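Local coordinates for protein Emp47p (form2) (Saccharomyces cerevisiae, PDB 2A6Z) that serves as a cargo receptor with a legume-like lectin domain, is involved in glycoprotein secretion and is required for endoplasmic reticulum exit of EMP46, at residues Y11-L16 with N24-G29; K60-M65 with Y163-D168; T64-F69 with Q217-V222. All coordinates share one frame; numbering follows the deposited sequence. Where two conformers were deposited one is given.

Contact 1 of 3, residues Y11-L16 with N24-G29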
loop_
_atom_site.group_PDB
_atom_site.type_symbol
_atom_site.label_atom_id
_atom_site.label_comp_id
_atom_site.label_asym_id
_atom_site.label_seq_id
_atom_site.Cartn_x
_atom_site.Cartn_y
_atom_site.Cartn_z
ATOM N N TYR A 11 -0.281 15.095 -2.636
ATOM C CA TYR A 11 -0.496 13.637 -2.585
ATOM C C TYR A 11 0.466 12.953 -1.650
ATOM O O TYR A 11 0.637 11.736 -1.722
ATOM C CB TYR A 11 -0.457 13.069 -4.015
ATOM C CG TYR A 11 -1.591 13.603 -4.844
ATOM C CD1 TYR A 11 -2.889 13.213 -4.670
ATOM C CD2 TYR A 11 -1.382 14.616 -5.770
ATOM C CE1 TYR A 11 -3.931 13.697 -5.384
ATOM C CE2 TYR A 11 -2.440 15.132 -6.527
ATOM C CZ TYR A 11 -3.709 14.669 -6.344
ATOM O OH TYR A 11 -4.776 15.190 -7.057
ATOM N N SER A 12 1.130 13.697 -0.768
ATOM C CA SER A 12 2.097 13.194 0.164
ATOM C C SER A 12 1.587 13.247 1.600
ATOM O O SER A 12 0.679 13.990 1.939
ATOM C CB SER A 12 3.460 13.904 0.061
ATOM O OG SER A 12 4.008 13.735 -1.231
ATOM N N LEU A 13 2.220 12.427 2.426
ATOM C CA LEU A 13 2.009 12.316 3.866
ATOM C C LEU A 13 3.357 12.618 4.506
ATOM O O LEU A 13 4.223 11.704 4.660
ATOM C CB LEU A 13 1.546 10.906 4.236
ATOM C CG LEU A 13 1.260 10.685 5.704
ATOM C CD1 LEU A 13 -0.006 11.367 6.138
ATOM C CD2 LEU A 13 1.214 9.155 5.933
ATOM N N PRO A 14 3.662 13.856 4.845
ATOM C CA PRO A 14 4.959 14.197 5.428
ATOM C C PRO A 14 5.205 13.360 6.691
ATOM O O PRO A 14 4.271 12.993 7.398
ATOM C CB PRO A 14 4.778 15.668 5.799
ATOM C CG PRO A 14 3.747 16.206 4.845
ATOM C CD PRO A 14 2.753 15.040 4.715
ATOM N N ASP A 15 6.515 13.122 6.891
ATOM C CA ASP A 15 6.986 12.324 8.019
ATOM C C ASP A 15 6.228 12.672 9.274
ATOM O O ASP A 15 6.154 13.854 9.678
ATOM C CB ASP A 15 8.461 12.578 8.221
ATOM C CG ASP A 15 9.109 11.653 9.213
ATOM O OD1 ASP A 15 10.344 11.664 9.186
ATOM O OD2 ASP A 15 8.472 11.035 10.068
ATOM N N LEU A 16 5.575 11.683 9.894
ATOM C CA LEU A 16 4.660 11.882 11.016
ATOM C C LEU A 16 5.383 12.039 12.345
ATOM O O LEU A 16 4.691 12.180 13.383
ATOM C CB LEU A 16 3.650 10.709 11.063
ATOM C CG LEU A 16 2.707 10.602 9.853
ATOM C CD1 LEU A 16 2.108 9.227 9.891
ATOM C CD2 LEU A 16 1.685 11.728 9.944
ATOM N N ASN A 24 -4.555 17.140 6.725
ATOM C CA ASN A 24 -5.899 17.384 6.236
ATOM C C ASN A 24 -6.177 16.803 4.868
ATOM O O ASN A 24 -7.325 16.671 4.508
ATOM C CB ASN A 24 -6.152 18.911 6.235
ATOM C CG ASN A 24 -6.973 19.383 5.052
ATOM O OD1 ASN A 24 -8.203 19.564 5.171
ATOM N ND2 ASN A 24 -6.354 19.621 3.887
ATOM N N ASN A 25 -5.128 16.426 4.104
ATOM C CA ASN A 25 -5.351 15.817 2.804
ATOM C C ASN A 25 -5.559 14.286 2.888
ATOM O O ASN A 25 -5.797 13.689 1.834
ATOM C CB ASN A 25 -4.198 16.161 1.854
ATOM C CG ASN A 25 -2.793 15.808 2.276
ATOM O OD1 ASN A 25 -2.450 15.865 3.489
ATOM N ND2 ASN A 25 -1.956 15.443 1.300
ATOM N N TRP A 26 -5.532 13.731 4.077
ATOM C CA TRP A 26 -5.719 12.283 4.286
ATOM C C TRP A 26 -6.884 12.021 5.201
ATOM O O TRP A 26 -7.259 12.845 6.074
ATOM C CB TRP A 26 -4.475 11.663 4.962
ATOM C CG TRP A 26 -3.292 11.633 4.031
ATOM C CD1 TRP A 26 -2.424 12.669 3.781
ATOM C CD2 TRP A 26 -2.838 10.542 3.212
ATOM N NE1 TRP A 26 -1.461 12.292 2.860
ATOM C CE2 TRP A 26 -1.691 10.978 2.495
ATOM C CE3 TRP A 26 -3.288 9.246 3.021
ATOM C CZ2 TRP A 26 -1.011 10.146 1.617
ATOM C CZ3 TRP A 26 -2.614 8.402 2.147
ATOM C CH2 TRP A 26 -1.485 8.854 1.441
ATOM N N GLN A 27 -7.467 10.804 5.060
ATOM C CA GLN A 27 -8.579 10.381 5.900
ATOM C C GLN A 27 -8.279 8.989 6.453
ATOM O O GLN A 27 -8.051 8.039 5.702
ATOM C CB GLN A 27 -9.870 10.375 5.053
ATOM C CG GLN A 27 -11.115 9.922 5.888
ATOM C CD GLN A 27 -11.383 10.918 6.968
ATOM O OE1 GLN A 27 -11.608 12.079 6.649
ATOM N NE2 GLN A 27 -11.344 10.443 8.211
ATOM N N THR A 28 -8.297 8.834 7.766
ATOM C CA THR A 28 -8.254 7.532 8.407
ATOM C C THR A 28 -9.625 6.897 8.396
ATOM O O THR A 28 -10.664 7.586 8.380
ATOM C CB THR A 28 -7.741 7.611 9.847
ATOM O OG1 THR A 28 -8.515 8.618 10.568
ATOM C CG2 THR A 28 -6.286 8.008 9.969
ATOM N N GLY A 29 -9.640 5.563 8.444
ATOM C CA GLY A 29 -10.891 4.827 8.503
ATOM C C GLY A 29 -10.741 3.656 9.462
ATOM O O GLY A 29 -9.639 3.192 9.789
#
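Trp26, at the start of strand 26-30, and Asn25, just before it, both reach to the backbone of Ser12, at one edge of the beta-sandwich of this legume-like lectin domain. Strand 26-30 is an outermost strand of one sheet. Residues 11-16 form an irregular stretch that runs beside strand 210-220 of the other sheet, where Leu13 and Leu16 make backbone bonds to Met216 and Phe214. The contact therefore bridges the two layers.

The indole of Trp26 is turned with its N-H edge to the Ser12 carbonyl. NE1 donates to Ser12 O at 2.9 Å, almost perfectly straight at 178°, and the oxygen lies in the ring plane. NE1 itself sits well above the plane of the Ser12 carbonyl. The side chain of Leu13 meets the same indole at about a right angle and lies over one face. Its CD1 stands 3.7 Å from the centroid of the five-membered ring, close to the ring normal, which makes a CH-pi contact. Leu13 CB approaches the same ring nearer its rim, 3.6 Å from Trp26 NE1. The Leu13 branch is carried there with CG anti to the backbone N (chi1 -178°). The indole is thus fixed by a bond at its edge and by aliphatic packing on a face. Met216, Leu51 and Leu53 also touch it.

Asn25 brings its amide to the same acceptor. The ND2 group also donates to Asp10 O, so one amide nitrogen joins two backbone carbonyls. Its bond to Ser12 O measures 3.1 Å, with an N-H...O angle of 159°.

Contact 2 of 3, residues K60-M65 with Y163-D168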
loop_
_atom_site.group_PDB
_atom_site.type_symbol
_atom_site.label_atom_id
_atom_site.label_comp_id
_atom_site.label_asym_id
_atom_site.label_seq_id
_atom_site.Cartn_x
_atom_site.Cartn_y
_atom_site.Cartn_z
ATOM N N LYS A 60 -1.882 11.321 -15.696
ATOM C CA LYS A 60 -1.549 11.839 -17.020
ATOM C C LYS A 60 -0.085 11.623 -17.397
ATOM O O LYS A 60 0.247 11.719 -18.590
ATOM C CB LYS A 60 -1.853 13.340 -17.105
ATOM C CG LYS A 60 -3.334 13.680 -16.865
ATOM C CD LYS A 60 -4.177 13.235 -18.050
ATOM C CE LYS A 60 -5.597 13.711 -17.889
ATOM N NZ LYS A 60 -6.549 12.822 -18.582
ATOM N N ASP A 61 0.776 11.385 -16.410
ATOM C CA ASP A 61 2.214 11.367 -16.630
ATOM C C ASP A 61 2.864 10.486 -15.534
ATOM O O ASP A 61 2.189 10.071 -14.595
ATOM C CB ASP A 61 2.789 12.797 -16.536
ATOM C CG ASP A 61 2.386 13.760 -17.633
ATOM O OD1 ASP A 61 1.510 14.640 -17.461
ATOM O OD2 ASP A 61 2.972 13.562 -18.712
ATOM N N SER A 62 4.146 10.258 -15.710
ATOM C CA SER A 62 4.894 9.370 -14.813
ATOM C C SER A 62 4.816 9.840 -13.378
ATOM O O SER A 62 4.702 11.037 -13.067
ATOM C CB SER A 62 6.348 9.358 -15.277
ATOM O OG SER A 62 6.385 8.922 -16.621
ATOM N N PHE A 63 4.970 8.860 -12.443
ATOM C CA PHE A 63 4.909 9.217 -11.025
ATOM C C PHE A 63 5.664 8.161 -10.220
ATOM O O PHE A 63 5.953 7.082 -10.664
ATOM C CB PHE A 63 3.430 9.311 -10.542
ATOM C CG PHE A 63 2.695 8.001 -10.494
ATOM C CD1 PHE A 63 2.671 7.248 -9.313
ATOM C CD2 PHE A 63 2.049 7.519 -11.601
ATOM C CE1 PHE A 63 2.035 6.048 -9.279
ATOM C CE2 PHE A 63 1.393 6.281 -11.578
ATOM C CZ PHE A 63 1.404 5.531 -10.418
ATOM N N THR A 64 5.886 8.566 -8.947
ATOM C CA THR A 64 6.510 7.723 -7.949
ATOM C C THR A 64 5.672 7.826 -6.664
ATOM O O THR A 64 5.258 8.940 -6.264
ATOM C CB THR A 64 7.896 8.223 -7.605
ATOM O OG1 THR A 64 8.700 8.225 -8.784
ATOM C CG2 THR A 64 8.605 7.369 -6.577
ATOM N N MET A 65 5.460 6.696 -5.992
ATOM C CA MET A 65 4.896 6.640 -4.659
ATOM C C MET A 65 5.883 5.911 -3.755
ATOM O O MET A 65 6.233 4.754 -4.055
ATOM C CB MET A 65 3.594 5.903 -4.664
ATOM C CG MET A 65 2.403 6.315 -5.479
ATOM S SD MET A 65 0.899 5.317 -5.687
ATOM C CE MET A 65 1.613 3.823 -6.385
ATOM N N TYR A 163 6.134 4.485 -12.042
ATOM C CA TYR A 163 5.441 4.195 -13.280
ATOM C C TYR A 163 5.946 5.216 -14.324
ATOM O O TYR A 163 5.726 6.424 -14.158
ATOM C CB TYR A 163 3.917 4.290 -13.108
ATOM C CG TYR A 163 3.173 3.882 -14.360
ATOM C CD1 TYR A 163 3.288 2.596 -14.899
ATOM C CD2 TYR A 163 2.337 4.777 -15.025
ATOM C CE1 TYR A 163 2.622 2.197 -16.042
ATOM C CE2 TYR A 163 1.658 4.376 -16.161
ATOM C CZ TYR A 163 1.797 3.122 -16.691
ATOM O OH TYR A 163 1.111 2.687 -17.794
ATOM N N ASP A 164 6.675 4.698 -15.297
ATOM C CA ASP A 164 7.470 5.531 -16.181
ATOM C C ASP A 164 6.975 5.456 -17.614
ATOM O O ASP A 164 7.295 4.524 -18.380
ATOM C CB ASP A 164 8.960 5.103 -16.115
ATOM C CG ASP A 164 9.878 6.124 -16.797
ATOM O OD1 ASP A 164 9.355 7.079 -17.415
ATOM O OD2 ASP A 164 11.092 5.936 -16.686
ATOM N N LEU A 165 6.181 6.467 -18.007
ATOM C CA LEU A 165 5.693 6.550 -19.368
ATOM C C LEU A 165 6.802 6.872 -20.351
ATOM O O LEU A 165 6.574 6.661 -21.537
ATOM C CB LEU A 165 4.635 7.684 -19.501
ATOM C CG LEU A 165 3.227 7.410 -18.974
ATOM C CD1 LEU A 165 2.594 6.144 -19.611
ATOM C CD2 LEU A 165 3.192 7.341 -17.482
ATOM N N GLU A 166 7.939 7.342 -19.848
ATOM C CA GLU A 166 9.078 7.673 -20.713
ATOM C C GLU A 166 10.050 6.479 -20.786
ATOM O O GLU A 166 11.152 6.648 -21.352
ATOM C CB GLU A 166 9.814 8.896 -20.145
ATOM C CG GLU A 166 9.065 10.190 -20.331
ATOM C CD GLU A 166 7.872 10.335 -19.389
ATOM O OE1 GLU A 166 8.095 10.238 -18.143
ATOM O OE2 GLU A 166 6.741 10.613 -19.867
ATOM N N ASP A 167 9.638 5.297 -20.294
ATOM C CA ASP A 167 10.411 4.057 -20.470
ATOM C C ASP A 167 9.447 2.937 -20.860
ATOM O O ASP A 167 9.500 1.841 -20.313
ATOM C CB ASP A 167 11.205 3.796 -19.166
ATOM C CG ASP A 167 12.328 2.772 -19.334
ATOM O OD1 ASP A 167 12.574 2.278 -20.460
ATOM O OD2 ASP A 167 12.972 2.468 -18.298
ATOM N N ASP A 168 8.549 3.241 -21.810
ATOM C CA ASP A 168 7.596 2.245 -22.366
ATOM C C ASP A 168 6.742 1.618 -21.278
ATOM O O ASP A 168 6.500 0.407 -21.237
ATOM C CB ASP A 168 8.387 1.196 -23.195
ATOM C CG ASP A 168 8.956 1.871 -24.420
ATOM O OD1 ASP A 168 8.185 2.415 -25.245
ATOM O OD2 ASP A 168 10.183 1.941 -24.609
HETATM O O HOH W 1 4.796 11.302 -18.354
#
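Ser62 OG meets two partners at the turn that follows strand 153-164. It donates to Glu166 OE1 at 2.6 Å, reaching the carboxylate from above its plane. It also accepts from Leu165 N at 2.8 Å. The hydroxyl is thus used as donor and acceptor at once.

Beside it, Phe63 and Tyr163 form an antiparallel hydrogen-bonded pair. Tyr163 N donates to Phe63 O at 2.9 Å, and Phe63 N donates to Tyr163 O at 3.1 Å. Their side chains lie on the same sheet face and cross obliquely, with Phe63 CE2 3.6 Å from Tyr163 CB.

The next shell holds these groups in place. Asp164 OD1 accepts from Glu166 N at 2.8 Å, forming an Asx turn. Glu166 bends back at chi2 (74°), bringing its carboxylate to Ser62. Water 1 accepts from Ser62 N at 2.9 Å and lies beside the carboxylates of Asp61 and Glu166. Further out, Phe63 stacks on Phe86, while the Tyr163 hydroxyl bonds to Phe188 N.

The arrangement is antiparallel pairing of strands 63-72 and 153-164, with an Asx turn where the second strand ends and the chain turns toward strand 170-175, in the beta-sandwich of a legume-like lectin.

Contact 3 of 3, residues T64-F69 with Q217-V222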
loop_
_atom_site.group_PDB
_atom_site.type_symbol
_atom_site.label_atom_id
_atom_site.label_comp_id
_atom_site.label_asym_id
_atom_site.label_seq_id
_atom_site.Cartn_x
_atom_site.Cartn_y
_atom_site.Cartn_z
ATOM N N THR A 64 5.886 8.566 -8.947
ATOM C CA THR A 64 6.510 7.723 -7.949
ATOM C C THR A 64 5.672 7.826 -6.664
ATOM O O THR A 64 5.258 8.940 -6.264
ATOM C CB THR A 64 7.896 8.223 -7.605
ATOM O OG1 THR A 64 8.700 8.225 -8.784
ATOM C CG2 THR A 64 8.605 7.369 -6.577
ATOM N N MET A 65 5.460 6.696 -5.992
ATOM C CA MET A 65 4.896 6.640 -4.659
ATOM C C MET A 65 5.883 5.911 -3.755
ATOM O O MET A 65 6.233 4.754 -4.055
ATOM C CB MET A 65 3.594 5.903 -4.664
ATOM C CG MET A 65 2.403 6.315 -5.479
ATOM S SD MET A 65 0.899 5.317 -5.687
ATOM C CE MET A 65 1.613 3.823 -6.385
ATOM N N GLU A 66 6.298 6.521 -2.640
ATOM C CA GLU A 66 7.190 5.882 -1.677
ATOM C C GLU A 66 6.477 5.776 -0.358
ATOM O O GLU A 66 6.139 6.806 0.270
ATOM C CB GLU A 66 8.474 6.682 -1.508
ATOM C CG GLU A 66 9.318 6.781 -2.745
ATOM C CD GLU A 66 10.564 7.569 -2.685
ATOM O OE1 GLU A 66 10.852 8.168 -1.616
ATOM O OE2 GLU A 66 11.302 7.605 -3.687
ATOM N N TRP A 67 6.275 4.557 0.113
ATOM C CA TRP A 67 5.630 4.291 1.431
ATOM C C TRP A 67 6.676 3.830 2.402
ATOM O O TRP A 67 7.421 2.883 2.120
ATOM C CB TRP A 67 4.584 3.189 1.245
ATOM C CG TRP A 67 3.327 3.550 0.572
ATOM C CD1 TRP A 67 2.967 3.332 -0.716
ATOM C CD2 TRP A 67 2.180 4.211 1.183
ATOM N NE1 TRP A 67 1.690 3.814 -0.958
ATOM C CE2 TRP A 67 1.197 4.334 0.199
ATOM C CE3 TRP A 67 1.946 4.664 2.502
ATOM C CZ2 TRP A 67 -0.060 4.925 0.465
ATOM C CZ3 TRP A 67 0.689 5.251 2.726
ATOM C CH2 TRP A 67 -0.257 5.369 1.724
ATOM N N THR A 68 6.677 4.440 3.589
ATOM C CA THR A 68 7.573 4.035 4.663
ATOM C C THR A 68 6.679 3.427 5.789
ATOM O O THR A 68 5.842 4.141 6.352
ATOM C CB THR A 68 8.361 5.243 5.195
ATOM O OG1 THR A 68 9.109 5.832 4.143
ATOM C CG2 THR A 68 9.341 4.798 6.265
ATOM N N PHE A 69 6.884 2.140 6.051
ATOM C CA PHE A 69 5.956 1.411 6.946
ATOM C C PHE A 69 6.733 0.409 7.763
ATOM O O PHE A 69 7.866 0.042 7.429
ATOM C CB PHE A 69 4.815 0.741 6.186
ATOM C CG PHE A 69 5.223 -0.623 5.626
ATOM C CD1 PHE A 69 4.809 -1.798 6.262
ATOM C CD2 PHE A 69 6.042 -0.735 4.502
ATOM C CE1 PHE A 69 5.209 -3.030 5.813
ATOM C CE2 PHE A 69 6.427 -1.973 4.049
ATOM C CZ PHE A 69 6.016 -3.134 4.683
ATOM N N GLN A 217 5.568 9.625 0.311
ATOM C CA GLN A 217 5.921 10.707 -0.559
ATOM C C GLN A 217 5.505 10.361 -1.975
ATOM O O GLN A 217 5.752 9.253 -2.473
ATOM C CB GLN A 217 7.412 11.028 -0.499
ATOM C CG GLN A 217 7.626 11.641 0.898
ATOM C CD GLN A 217 9.011 12.245 0.999
ATOM O OE1 GLN A 217 9.144 13.459 1.235
ATOM N NE2 GLN A 217 10.030 11.409 0.817
ATOM N N PHE A 218 4.877 11.317 -2.640
ATOM C CA PHE A 218 4.459 11.207 -4.023
ATOM C C PHE A 218 5.274 12.180 -4.846
ATOM O O PHE A 218 5.378 13.354 -4.438
ATOM C CB PHE A 218 2.946 11.533 -4.101
ATOM C CG PHE A 218 2.350 11.144 -5.439
ATOM C CD1 PHE A 218 1.699 9.927 -5.573
ATOM C CD2 PHE A 218 2.444 11.944 -6.547
ATOM C CE1 PHE A 218 1.146 9.526 -6.778
ATOM C CE2 PHE A 218 1.857 11.564 -7.768
ATOM C CZ PHE A 218 1.215 10.341 -7.872
ATOM N N PHE A 219 5.812 11.732 -5.958
ATOM C CA PHE A 219 6.564 12.600 -6.882
ATOM C C PHE A 219 5.976 12.515 -8.260
ATOM O O PHE A 219 5.552 11.456 -8.736
ATOM C CB PHE A 219 8.056 12.200 -6.958
ATOM C CG PHE A 219 8.758 12.125 -5.622
ATOM C CD1 PHE A 219 9.579 13.158 -5.202
ATOM C CD2 PHE A 219 8.624 11.027 -4.786
ATOM C CE1 PHE A 219 10.244 13.141 -3.972
ATOM C CE2 PHE A 219 9.266 11.009 -3.559
ATOM C CZ PHE A 219 10.095 12.038 -3.100
ATOM N N ASN A 220 6.038 13.641 -8.965
ATOM C CA ASN A 220 5.964 13.553 -10.410
ATOM C C ASN A 220 7.265 12.959 -10.947
ATOM O O ASN A 220 8.380 13.229 -10.444
ATOM C CB ASN A 220 5.618 14.953 -10.881
ATOM C CG ASN A 220 4.213 15.318 -10.431
ATOM O OD1 ASN A 220 3.208 14.606 -10.616
ATOM N ND2 ASN A 220 3.991 16.447 -9.758
ATOM N N GLY A 221 7.252 12.183 -11.963
ATOM C CA GLY A 221 8.437 11.569 -12.566
ATOM C C GLY A 221 8.877 10.377 -11.748
ATOM O O GLY A 221 8.180 9.933 -10.806
ATOM N N VAL A 222 10.042 9.860 -12.139
ATOM C CA VAL A 222 10.685 8.687 -11.495
ATOM C C VAL A 222 12.172 8.942 -11.224
ATOM O O VAL A 222 12.779 8.083 -10.553
ATOM C CB VAL A 222 10.510 7.413 -12.356
ATOM C CG1 VAL A 222 9.016 7.206 -12.661
ATOM C CG2 VAL A 222 11.356 7.446 -13.612
ATOM O OXT VAL A 222 12.649 9.970 -11.707
HETATM O O HOH W 2 10.110 8.654 0.882
#
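Thr64 is bound to strand 217-220 and the chain end by three hydrogen bonds. Its OG1 donates to Gly221 O at 2.7 Å, in the carbonyl plane and on a lone pair. The hydroxyl lies anti to the carbonyl carbon of Thr64 (chi1 -60°), which turns it toward the C-terminal residues. The backbone adds a reciprocal pair with Phe219, Thr64 N to Phe219 O and Phe219 N to Thr64 O, both 2.9 Å. Glu66 and Gln217 form the next hydrogen-bonded pair, with Glu66 N 2.8 Å from Gln217 O.

Water 2 joins the side chains of that pair. It donates to Glu66 OE1 at 2.7 Å and accepts from Gln217 NE2 at 2.8 Å. The other oxygen, Glu66 OE2, is taken by Ser2 OG and by a salt bridge to Arg160.

Packing follows on both sheet faces. Beside Glu66, the ring of Phe219 comes within 3.8 Å of Glu66 CD through CE2, the ring and carboxylate planes 53° apart. On the opposite face Met65 and Phe218 lie side by side and point the same way, with Met65 CG 3.7 Å from Phe218 CD1. Phe218 also packs against Phe57 and Ile195, which belong to strands of the other sheet. The face carrying Met65 and Phe218 thus turns to the sandwich interior. This is antiparallel pairing of neighbouring strands in a legume-lectin-like beta-sandwich.

How the contacts relate
Contacts 2 and 3 are two sides of strand 63-72. Strand 153-164 pairs along one edge of it and strand 210-220 along the other, and both contacts share Thr64 and Met65. Their centres lie about 12 Å apart. Ser62 O and Gly221 N, 3.0 Å apart, link them by a probable hydrogen bond. Contact 1 lies at the sandwich edge, its centre about 13 Å from that of contact 3. The two touch where Ser12 OG meets Phe218 N at 2.9 Å and where Trp26 CH2 packs on Trp67 CH2. Contacts 1 and 2 do not touch; their nearest atoms are about 7 Å apart.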